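Local coordinates for protein exotoxin 5 (PDB 3R2I) that is a secreted superantigen-like protein of Staphylococcus aureus of unestablished function that probably interferes with host immunity, at residues 67-73 / 186-191; 86-90 / 107-111; 97-103 / 133-139. One frame throughout, in Å; residues are numbered along the deposited sequence.

Overall arrangement
The three contacts sample the two-domain superantigen-like fold from domain interface to barrel rim. Contact 1 joins the OB-fold part to helix 182-197 of the beta-grasp part, mixing aromatic packing and a buried Asp186-Arg190 salt bridge with a more exposed Lys188-Glu73 pair. Contact 3 is the most buried, a parallel strand pair held by regular backbone hydrogen bonds, with mostly apolar side chains on its two faces. Contact 2 lies farthest out, its centre about 19 Å from that of the chain, and combines a side-chain amide hydrogen bond and a bridging water with an apolar patch. Its strand 87-94 neighbours contact 3's strand 97-103 in one sheet. Contacts 1 and 3 meet where Phe72 packs on Ile133 and Phe99.

Contact 1: residues 67-73 / 186-191; sequences YSEESFE and DFKIRK
Tyr67 starts out alongside helix residues 186-191 at its CB, and the far end of its ring comes nearer to them. CG comes near Arg190 CB and CD, and CD1 packs 3.6 Å from Phe187 CD2, the two rings meeting obliquely. Arg190 CD sits over the centre of the tyrosine ring, 3.6 Å from its centroid and 8° off the normal, a CH-pi contact. Farther out, the guanidinium lies nearly parallel to the ring, the planes 11° apart, with Tyr67 OH over its rim. At the tip, OH donates to the syn lone pair of Asp186 OD1 at 2.7 Å, the carboxylate standing almost upright to the ring, and OH is also hydrogen-bonded to Leu227 N. The other carboxylate oxygen, Asp186 OD2, takes Arg190 NE at 2.7 Å in a salt bridge.

Beyond the ring, Lys191 bends at chi3 (-69°), which brings NZ to 2.8 Å from Glu69 O, above the carbonyl plane. That same oxygen meets the edge of Phe187 at CZ, 3.3 Å away. Extended Lys188 forms a salt bridge from NZ to Glu73 OE2 (2.8 Å), and its NZ has a second salt bridge to Glu184.

Both Asp186 oxygens are therefore engaged, one by a hydroxyl and one by a cation, which fixes the carboxylate's rotation and probably favours its ionised form at this junction between domains.

Contact 2: residues 86-90 / 107-111; sequences GSNVL and DKNKY
Asn88 and Lys108 bring the two backbones nearest, their CA atoms 6.3 Å apart, and the separation widens to 8.2 Å between the CA atoms of Leu90 and Tyr111. The end-to-end directions of 86-90 and 108-111 differ by 39°. Residues 87-90 form the start of a strand, whereas Asp107 to Lys110 make a type I beta turn, closed by the bond from Lys110 N to Asp107 O. No backbone-to-backbone hydrogen bond joins the segments, so side chains make the connection.

Alternation along the strand aims the CB atoms of Asn88 and Leu90 at segment 107-111 while that of Val89 faces away. Asn88 holds CG beside its backbone N, a setting that carries the amide over to the turn. Its ND2 donates to Lys108 O at 3.0 Å with an N-H...O angle of 159°. The oxygen lies close to the amide plane of Asn88, yet the donor stands 43° out of the carbonyl plane of Lys108 and thus is not on a lone pair. A water also accepts from Asn88 ND2, at 2.9 Å, and donates to Asn109 OD1, at 2.6 Å, bridging two amides whose planes are steeply inclined to each other. The extended Lys108 chain runs past this amide, with CG 3.7 Å from Asn88 ND2.

Toward the barrel interior, Leu90 CD2 meets Tyr111 CB at 3.9 Å, the two side chains nearly perpendicular. Both also pack on Ile139.

The contact therefore changes character along its length: a hydrated amide bridge toward the exposed end gives way to buried hydrocarbon, with the turn's carbonyl and the water together orienting the Asn88 amide.

Contact 3: residues 97-103 / 133-139; sequences KAFKVFL and IYSVGGI
Tyr134 and Lys100 point the same way, side by side, from paired positions on parallel strands. Lys100 CD stands over the centre of the tyrosine ring, 4.1 Å from the centroid and 13° off the normal, a CH-pi contact made by the aliphatic chain. Bends at chi3 (-87°) and chi4 then turn the amine aside to Asn91 OD1, while Tyr134 OH bonds Asp128. On the same face, Phe102 crosses Tyr134 at a slant, Phe102 CE1 lying 3.9 Å from Tyr134 CD1. The edge of the Phe102 ring also meets Ser135 O in its plane.

The opposite face carries Phe99, Ile133, Val101 and Ser135. Phe99 runs alongside Ile133, with Phe99 CE1 3.8 Å from Ile133 CD1, and Ser135 OG turns to Val123 N. Past the strand bend at Gly137 and Gly138, both with positive phi, Ile139 CD1 reaches Val101 CG1 at 4.0 Å and packs tightly against Leu103.

Five backbone hydrogen bonds fix the register that pairs these side chains, alternating in direction from Ile133 N donating to Ala98 O (3.0 Å) to Gly137 N donating to Phe102 O (3.3 Å). The strand axes approach to 4.6 Å at an angle of 25°. Within an otherwise antiparallel curled sheet, strand 97-103, third in sequence, thus runs parallel to 133-141, as strands 3 and 5 do in OB-folds, closing the barrel.

Contact 1: residues 67-73 / 186-191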
loop_
_atom_site.group_PDB
_atom_site.type_symbol
_atom_site.label_atom_id
_atom_site.label_comp_id
_atom_site.label_asym_id
_atom_site.label_seq_id
_atom_site.Cartn_x
_atom_site.Cartn_y
_atom_site.Cartn_z
ATOM N N TYR A 67 9.552 -1.567 -3.874
ATOM C CA TYR A 67 8.328 -2.176 -4.318
ATOM C C TYR A 67 8.385 -3.684 -4.646
ATOM O O TYR A 67 7.347 -4.254 -4.999
ATOM C CB TYR A 67 7.745 -1.353 -5.451
ATOM C CG TYR A 67 7.127 -0.086 -4.941
ATOM C CD1 TYR A 67 5.924 -0.128 -4.243
ATOM C CD2 TYR A 67 7.715 1.154 -5.157
ATOM C CE1 TYR A 67 5.332 1.018 -3.774
ATOM C CE2 TYR A 67 7.115 2.320 -4.663
ATOM C CZ TYR A 67 5.936 2.238 -3.996
ATOM O OH TYR A 67 5.314 3.381 -3.570
ATOM N N SER A 68 9.575 -4.282 -4.528
ATOM C CA SER A 68 9.841 -5.730 -4.717
ATOM C C SER A 68 9.912 -6.477 -3.395
ATOM O O SER A 68 10.024 -7.708 -3.367
ATOM C CB SER A 68 11.249 -5.967 -5.292
ATOM O OG SER A 68 11.297 -5.675 -6.648
ATOM N N GLU A 69 9.974 -5.730 -2.310
ATOM C CA GLU A 69 10.105 -6.317 -0.997
ATOM C C GLU A 69 8.869 -7.132 -0.594
ATOM O O GLU A 69 7.778 -6.935 -1.111
ATOM C CB GLU A 69 10.374 -5.189 0.009
ATOM C CG GLU A 69 10.816 -5.651 1.381
ATOM C CD GLU A 69 12.174 -6.321 1.375
ATOM O OE1 GLU A 69 13.100 -5.784 0.720
ATOM O OE2 GLU A 69 12.322 -7.354 2.063
ATOM N N GLU A 70 9.048 -8.058 0.332
ATOM C CA GLU A 70 7.936 -8.867 0.819
ATOM C C GLU A 70 7.142 -8.035 1.819
ATOM O O GLU A 70 7.702 -7.261 2.598
ATOM C CB GLU A 70 8.424 -10.162 1.488
ATOM C CG GLU A 70 7.288 -11.121 1.932
ATOM C CD GLU A 70 7.804 -12.418 2.581
ATOM O OE1 GLU A 70 9.029 -12.544 2.840
ATOM O OE2 GLU A 70 6.975 -13.321 2.830
ATOM N N SER A 71 5.835 -8.179 1.766
ATOM C CA SER A 71 4.924 -7.467 2.630
ATOM C C SER A 71 4.311 -8.422 3.655
ATOM O O SER A 71 4.482 -9.657 3.588
ATOM C CB SER A 71 3.845 -6.809 1.790
ATOM O OG SER A 71 3.134 -7.771 1.052
ATOM N N PHE A 72 3.618 -7.828 4.614
ATOM C CA PHE A 72 3.021 -8.567 5.703
ATOM C C PHE A 72 1.658 -7.963 6.017
ATOM O O PHE A 72 1.458 -6.741 5.879
ATOM C CB PHE A 72 3.941 -8.504 6.936
ATOM C CG PHE A 72 5.354 -9.009 6.674
ATOM C CD1 PHE A 72 6.367 -8.131 6.310
ATOM C CD2 PHE A 72 5.652 -10.339 6.767
ATOM C CE1 PHE A 72 7.649 -8.581 6.032
ATOM C CE2 PHE A 72 6.940 -10.797 6.503
ATOM C CZ PHE A 72 7.931 -9.908 6.136
ATOM N N GLU A 73 0.748 -8.832 6.450
ATOM C CA GLU A 73 -0.647 -8.474 6.757
ATOM C C GLU A 73 -1.150 -8.980 8.114
ATOM O O GLU A 73 -2.107 -9.710 8.177
ATOM C CB GLU A 73 -1.554 -9.002 5.636
ATOM C CG GLU A 73 -1.232 -8.316 4.307
ATOM C CD GLU A 73 -2.028 -8.836 3.119
ATOM O OE1 GLU A 73 -3.221 -9.185 3.279
ATOM O OE2 GLU A 73 -1.454 -8.846 2.012
ATOM N N ASP A 186 -1.331 0.680 -3.624
ATOM C CA ASP A 186 -0.129 1.166 -4.276
ATOM C C ASP A 186 0.962 0.090 -4.308
ATOM O O ASP A 186 1.592 -0.168 -5.334
ATOM C CB ASP A 186 0.378 2.374 -3.499
ATOM C CG ASP A 186 1.756 2.886 -3.980
ATOM O OD1 ASP A 186 2.716 2.802 -3.159
ATOM O OD2 ASP A 186 1.869 3.386 -5.128
ATOM N N PHE A 187 1.169 -0.571 -3.188
ATOM C CA PHE A 187 2.234 -1.539 -3.125
ATOM C C PHE A 187 1.970 -2.759 -3.985
ATOM O O PHE A 187 2.808 -3.157 -4.783
ATOM C CB PHE A 187 2.448 -1.985 -1.678
ATOM C CG PHE A 187 3.728 -2.733 -1.481
ATOM C CD1 PHE A 187 3.759 -4.090 -1.474
ATOM C CD2 PHE A 187 4.903 -2.062 -1.412
ATOM C CE1 PHE A 187 4.963 -4.760 -1.323
ATOM C CE2 PHE A 187 6.077 -2.724 -1.264
ATOM C CZ PHE A 187 6.094 -4.076 -1.210
ATOM N N LYS A 188 0.788 -3.338 -3.849
ATOM C CA LYS A 188 0.492 -4.552 -4.595
ATOM C C LYS A 188 0.429 -4.329 -6.106
ATOM O O LYS A 188 0.880 -5.184 -6.899
ATOM C CB LYS A 188 -0.779 -5.216 -4.059
ATOM C CG LYS A 188 -0.614 -5.767 -2.642
ATOM C CD LYS A 188 -1.939 -6.409 -2.098
ATOM C CE LYS A 188 -1.715 -7.069 -0.710
ATOM N NZ LYS A 188 -2.938 -7.648 -0.018
ATOM N N ILE A 189 -0.094 -3.177 -6.514
ATOM C CA ILE A 189 -0.183 -2.898 -7.944
ATOM C C ILE A 189 1.214 -2.677 -8.523
ATOM O O ILE A 189 1.547 -3.224 -9.592
ATOM C CB ILE A 189 -1.077 -1.707 -8.222
ATOM C CG1 ILE A 189 -2.524 -2.057 -7.810
ATOM C CG2 ILE A 189 -1.008 -1.348 -9.715
ATOM C CD1 ILE A 189 -3.482 -0.857 -7.672
ATOM N N ARG A 190 2.052 -1.904 -7.819
ATOM C CA ARG A 190 3.404 -1.687 -8.313
ATOM C C ARG A 190 4.215 -2.982 -8.388
ATOM O O ARG A 190 4.961 -3.211 -9.349
ATOM C CB ARG A 190 4.135 -0.610 -7.515
ATOM C CG ARG A 190 3.490 0.775 -7.598
ATOM C CD ARG A 190 4.530 1.849 -7.332
ATOM N NE ARG A 190 4.036 3.073 -6.711
ATOM C CZ ARG A 190 4.710 4.224 -6.685
ATOM N NH1 ARG A 190 5.872 4.384 -7.335
ATOM N NH2 ARG A 190 4.194 5.243 -6.048
ATOM N N LYS A 191 4.045 -3.848 -7.405
ATOM C CA LYS A 191 4.742 -5.136 -7.402
ATOM C C LYS A 191 4.362 -5.952 -8.635
ATOM O O LYS A 191 5.223 -6.536 -9.309
ATOM C CB LYS A 191 4.445 -5.927 -6.129
ATOM C CG LYS A 191 5.230 -7.253 -6.136
ATOM C CD LYS A 191 5.158 -8.096 -4.879
ATOM C CE LYS A 191 5.873 -7.477 -3.713
ATOM N NZ LYS A 191 6.114 -8.577 -2.711
HETATM O O HOH W 1 -4.344 -10.205 1.042
#

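Contact 2: residues 86-90 / 107-111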
loop_
_atom_site.group_PDB
_atom_site.type_symbol
_atom_site.label_atom_id
_atom_site.label_comp_id
_atom_site.label_asym_id
_atom_site.label_seq_id
_atom_site.Cartn_x
_atom_site.Cartn_y
_atom_site.Cartn_z
ATOM N N GLY A 86 11.122 10.309 19.711
ATOM C CA GLY A 86 10.338 11.416 19.149
ATOM C C GLY A 86 9.255 11.084 18.142
ATOM O O GLY A 86 8.472 11.955 17.794
ATOM N N SER A 87 9.239 9.867 17.606
ATOM C CA SER A 87 8.154 9.461 16.698
ATOM C C SER A 87 7.264 8.524 17.502
ATOM O O SER A 87 7.759 7.761 18.361
ATOM C CB SER A 87 8.634 8.670 15.484
ATOM O OG SER A 87 9.558 9.355 14.685
ATOM N N ASN A 88 5.971 8.558 17.222
ATOM C CA ASN A 88 5.052 7.657 17.880
ATOM C C ASN A 88 4.939 6.398 17.015
ATOM O O ASN A 88 4.836 6.485 15.797
ATOM C CB ASN A 88 3.706 8.337 18.124
ATOM C CG ASN A 88 3.800 9.425 19.179
ATOM O OD1 ASN A 88 4.520 9.289 20.176
ATOM N ND2 ASN A 88 3.033 10.471 19.009
ATOM N N VAL A 89 5.024 5.239 17.657
ATOM C CA VAL A 89 4.963 3.963 16.977
ATOM C C VAL A 89 4.061 2.947 17.675
ATOM O O VAL A 89 3.727 3.088 18.849
ATOM C CB VAL A 89 6.355 3.306 16.911
ATOM C CG1 VAL A 89 7.317 4.236 16.269
ATOM C CG2 VAL A 89 6.860 2.881 18.315
ATOM N N LEU A 90 3.678 1.932 16.911
ATOM C CA LEU A 90 2.900 0.813 17.402
ATOM C C LEU A 90 3.805 -0.413 17.410
ATOM O O LEU A 90 4.247 -0.860 16.377
ATOM C CB LEU A 90 1.692 0.544 16.502
ATOM C CG LEU A 90 0.635 1.647 16.368
ATOM C CD1 LEU A 90 -0.445 1.184 15.414
ATOM C CD2 LEU A 90 0.002 2.079 17.732
ATOM N N ASP A 107 -1.777 11.576 11.520
ATOM C CA ASP A 107 -2.092 10.404 12.375
ATOM C C ASP A 107 -1.131 10.224 13.548
ATOM O O ASP A 107 -1.254 9.254 14.327
ATOM C CB ASP A 107 -2.169 9.103 11.543
ATOM C CG ASP A 107 -3.340 9.098 10.532
ATOM O OD1 ASP A 107 -3.582 10.130 9.851
ATOM O OD2 ASP A 107 -4.016 8.044 10.390
ATOM N N LYS A 108 -0.231 11.190 13.711
ATOM C CA LYS A 108 0.824 11.127 14.722
ATOM C C LYS A 108 0.356 10.798 16.118
ATOM O O LYS A 108 1.034 10.077 16.847
ATOM C CB LYS A 108 1.620 12.446 14.796
ATOM C CG LYS A 108 2.676 12.390 15.906
ATOM C CD LYS A 108 3.632 13.575 15.988
ATOM C CE LYS A 108 4.793 13.247 16.994
ATOM N NZ LYS A 108 5.826 14.333 17.092
ATOM N N ASN A 109 -0.793 11.328 16.498
ATOM C CA ASN A 109 -1.291 11.150 17.846
ATOM C C ASN A 109 -2.549 10.329 17.900
ATOM O O ASN A 109 -3.316 10.437 18.872
ATOM C CB ASN A 109 -1.535 12.559 18.434
ATOM C CG ASN A 109 -0.234 13.255 18.821
ATOM O OD1 ASN A 109 0.644 12.638 19.411
ATOM N ND2 ASN A 109 -0.120 14.536 18.518
ATOM N N LYS A 110 -2.704 9.412 16.952
ATOM C CA LYS A 110 -3.972 8.700 16.829
ATOM C C LYS A 110 -4.255 7.449 17.673
ATOM O O LYS A 110 -5.436 7.070 17.832
ATOM C CB LYS A 110 -4.284 8.437 15.341
ATOM C CG LYS A 110 -5.795 8.291 15.069
ATOM C CD LYS A 110 -6.204 8.669 13.600
ATOM C CE LYS A 110 -6.285 7.506 12.631
ATOM N NZ LYS A 110 -7.542 6.696 12.829
ATOM N N TYR A 111 -3.259 6.813 18.258
ATOM C CA TYR A 111 -3.618 5.587 19.007
ATOM C C TYR A 111 -3.065 5.595 20.432
ATOM O O TYR A 111 -2.547 4.599 20.907
ATOM C CB TYR A 111 -3.143 4.341 18.210
ATOM C CG TYR A 111 -3.694 4.249 16.776
ATOM C CD1 TYR A 111 -2.974 4.735 15.704
ATOM C CD2 TYR A 111 -4.941 3.687 16.509
ATOM C CE1 TYR A 111 -3.459 4.661 14.408
ATOM C CE2 TYR A 111 -5.437 3.609 15.207
ATOM C CZ TYR A 111 -4.682 4.093 14.160
ATOM O OH TYR A 111 -5.148 4.059 12.857
HETATM O O HOH W 2 2.688 12.579 20.980
#

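Contact 3: residues 97-103 / 133-139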
loop_
_atom_site.group_PDB
_atom_site.type_symbol
_atom_site.label_atom_id
_atom_site.label_comp_id
_atom_site.label_asym_id
_atom_site.label_seq_id
_atom_site.Cartn_x
_atom_site.Cartn_y
_atom_site.Cartn_z
ATOM N N LYS A 97 6.934 -12.575 13.832
ATOM C CA LYS A 97 7.421 -11.281 13.378
ATOM C C LYS A 97 7.097 -10.155 14.321
ATOM O O LYS A 97 5.986 -10.064 14.843
ATOM C CB LYS A 97 6.858 -10.955 11.978
ATOM C CG LYS A 97 7.767 -11.199 10.759
ATOM C CD LYS A 97 7.996 -12.637 10.294
ATOM C CE LYS A 97 8.993 -12.645 9.086
ATOM N NZ LYS A 97 9.230 -13.990 8.454
ATOM N N ALA A 98 8.066 -9.268 14.528
ATOM C CA ALA A 98 7.889 -8.101 15.386
ATOM C C ALA A 98 7.771 -6.923 14.440
ATOM O O ALA A 98 8.498 -6.800 13.462
ATOM C CB ALA A 98 9.047 -7.931 16.339
ATOM N N PHE A 99 6.796 -6.093 14.710
ATOM C CA PHE A 99 6.502 -4.979 13.886
ATOM C C PHE A 99 6.625 -3.656 14.654
ATOM O O PHE A 99 6.343 -3.599 15.840
ATOM C CB PHE A 99 5.062 -5.152 13.387
ATOM C CG PHE A 99 4.864 -6.347 12.466
ATOM C CD1 PHE A 99 5.103 -6.233 11.106
ATOM C CD2 PHE A 99 4.411 -7.553 12.947
ATOM C CE1 PHE A 99 4.889 -7.318 10.236
ATOM C CE2 PHE A 99 4.220 -8.646 12.080
ATOM C CZ PHE A 99 4.466 -8.515 10.730
ATOM N N LYS A 100 7.065 -2.617 13.969
ATOM C CA LYS A 100 7.150 -1.278 14.547
ATOM C C LYS A 100 6.527 -0.356 13.496
ATOM O O LYS A 100 7.116 -0.091 12.463
ATOM C CB LYS A 100 8.581 -0.898 14.956
ATOM C CG LYS A 100 8.710 0.562 15.429
ATOM C CD LYS A 100 10.115 0.923 15.924
ATOM C CE LYS A 100 10.376 0.610 17.439
ATOM N NZ LYS A 100 10.488 -0.772 17.926
ATOM N N VAL A 101 5.282 0.063 13.739
ATOM C CA VAL A 101 4.536 0.875 12.785
ATOM C C VAL A 101 4.528 2.329 13.206
ATOM O O VAL A 101 4.008 2.671 14.275
ATOM C CB VAL A 101 3.130 0.308 12.616
ATOM C CG1 VAL A 101 2.328 1.110 11.564
ATOM C CG2 VAL A 101 3.230 -1.153 12.184
ATOM N N PHE A 102 5.130 3.169 12.360
ATOM C CA PHE A 102 5.286 4.597 12.634
ATOM C C PHE A 102 4.014 5.345 12.340
ATOM O O PHE A 102 3.267 4.993 11.400
ATOM C CB PHE A 102 6.459 5.198 11.837
ATOM C CG PHE A 102 7.807 4.769 12.332
ATOM C CD1 PHE A 102 8.250 3.457 12.165
ATOM C CD2 PHE A 102 8.639 5.654 12.981
ATOM C CE1 PHE A 102 9.484 3.044 12.656
ATOM C CE2 PHE A 102 9.886 5.242 13.479
ATOM C CZ PHE A 102 10.308 3.941 13.309
ATOM N N LEU A 103 3.753 6.341 13.183
ATOM C CA LEU A 103 2.590 7.202 13.074
ATOM C C LEU A 103 3.149 8.584 12.866
ATOM O O LEU A 103 3.831 9.131 13.718
ATOM C CB LEU A 103 1.757 7.131 14.337
ATOM C CG LEU A 103 1.336 5.724 14.777
ATOM C CD1 LEU A 103 0.737 5.775 16.224
ATOM C CD2 LEU A 103 0.356 5.178 13.755
ATOM N N ILE A 133 10.372 -5.356 11.649
ATOM C CA ILE A 133 9.859 -4.698 10.480
ATOM C C ILE A 133 9.353 -3.295 10.864
ATOM O O ILE A 133 8.383 -3.146 11.588
ATOM C CB ILE A 133 8.774 -5.585 9.896
ATOM C CG1 ILE A 133 9.421 -6.935 9.597
ATOM C CG2 ILE A 133 8.132 -4.972 8.668
ATOM C CD1 ILE A 133 8.519 -8.005 9.257
ATOM N N TYR A 134 10.083 -2.276 10.409
ATOM C CA TYR A 134 9.745 -0.888 10.649
ATOM C C TYR A 134 8.943 -0.433 9.443
ATOM O O TYR A 134 9.504 -0.373 8.352
ATOM C CB TYR A 134 11.041 -0.063 10.754
ATOM C CG TYR A 134 11.878 -0.339 11.978
ATOM C CD1 TYR A 134 12.610 0.674 12.585
ATOM C CD2 TYR A 134 11.899 -1.594 12.579
ATOM C CE1 TYR A 134 13.403 0.417 13.701
ATOM C CE2 TYR A 134 12.664 -1.835 13.705
ATOM C CZ TYR A 134 13.423 -0.833 14.247
ATOM O OH TYR A 134 14.195 -1.097 15.362
ATOM N N SER A 135 7.638 -0.157 9.621
ATOM C CA SER A 135 6.776 0.269 8.499
ATOM C C SER A 135 6.032 1.550 8.870
ATOM O O SER A 135 5.974 1.893 10.056
ATOM C CB SER A 135 5.806 -0.850 8.073
ATOM O OG SER A 135 4.974 -0.460 6.967
ATOM N N VAL A 136 5.548 2.273 7.848
ATOM C CA VAL A 136 4.794 3.498 8.024
ATOM C C VAL A 136 3.321 3.321 7.621
ATOM O O VAL A 136 3.019 2.851 6.521
ATOM C CB VAL A 136 5.398 4.667 7.199
ATOM C CG1 VAL A 136 4.588 5.940 7.402
ATOM C CG2 VAL A 136 6.847 4.928 7.564
ATOM N N GLY A 137 2.402 3.644 8.522
ATOM C CA GLY A 137 0.965 3.583 8.220
ATOM C C GLY A 137 0.360 2.225 7.967
ATOM O O GLY A 137 0.705 1.246 8.633
ATOM N N GLY A 138 -0.555 2.161 7.006
ATOM C CA GLY A 138 -1.177 0.904 6.652
ATOM C C GLY A 138 -2.151 0.322 7.661
ATOM O O GLY A 138 -2.477 -0.867 7.589
ATOM N N ILE A 139 -2.681 1.172 8.539
ATOM C CA ILE A 139 -3.575 0.756 9.624
ATOM C C ILE A 139 -5.017 0.908 9.235
ATOM O O ILE A 139 -5.435 1.973 8.856
ATOM C CB ILE A 139 -3.292 1.603 10.861
ATOM C CG1 ILE A 139 -1.796 1.523 11.227
ATOM C CG2 ILE A 139 -4.138 1.174 12.073
ATOM C CD1 ILE A 139 -1.335 2.744 12.043
#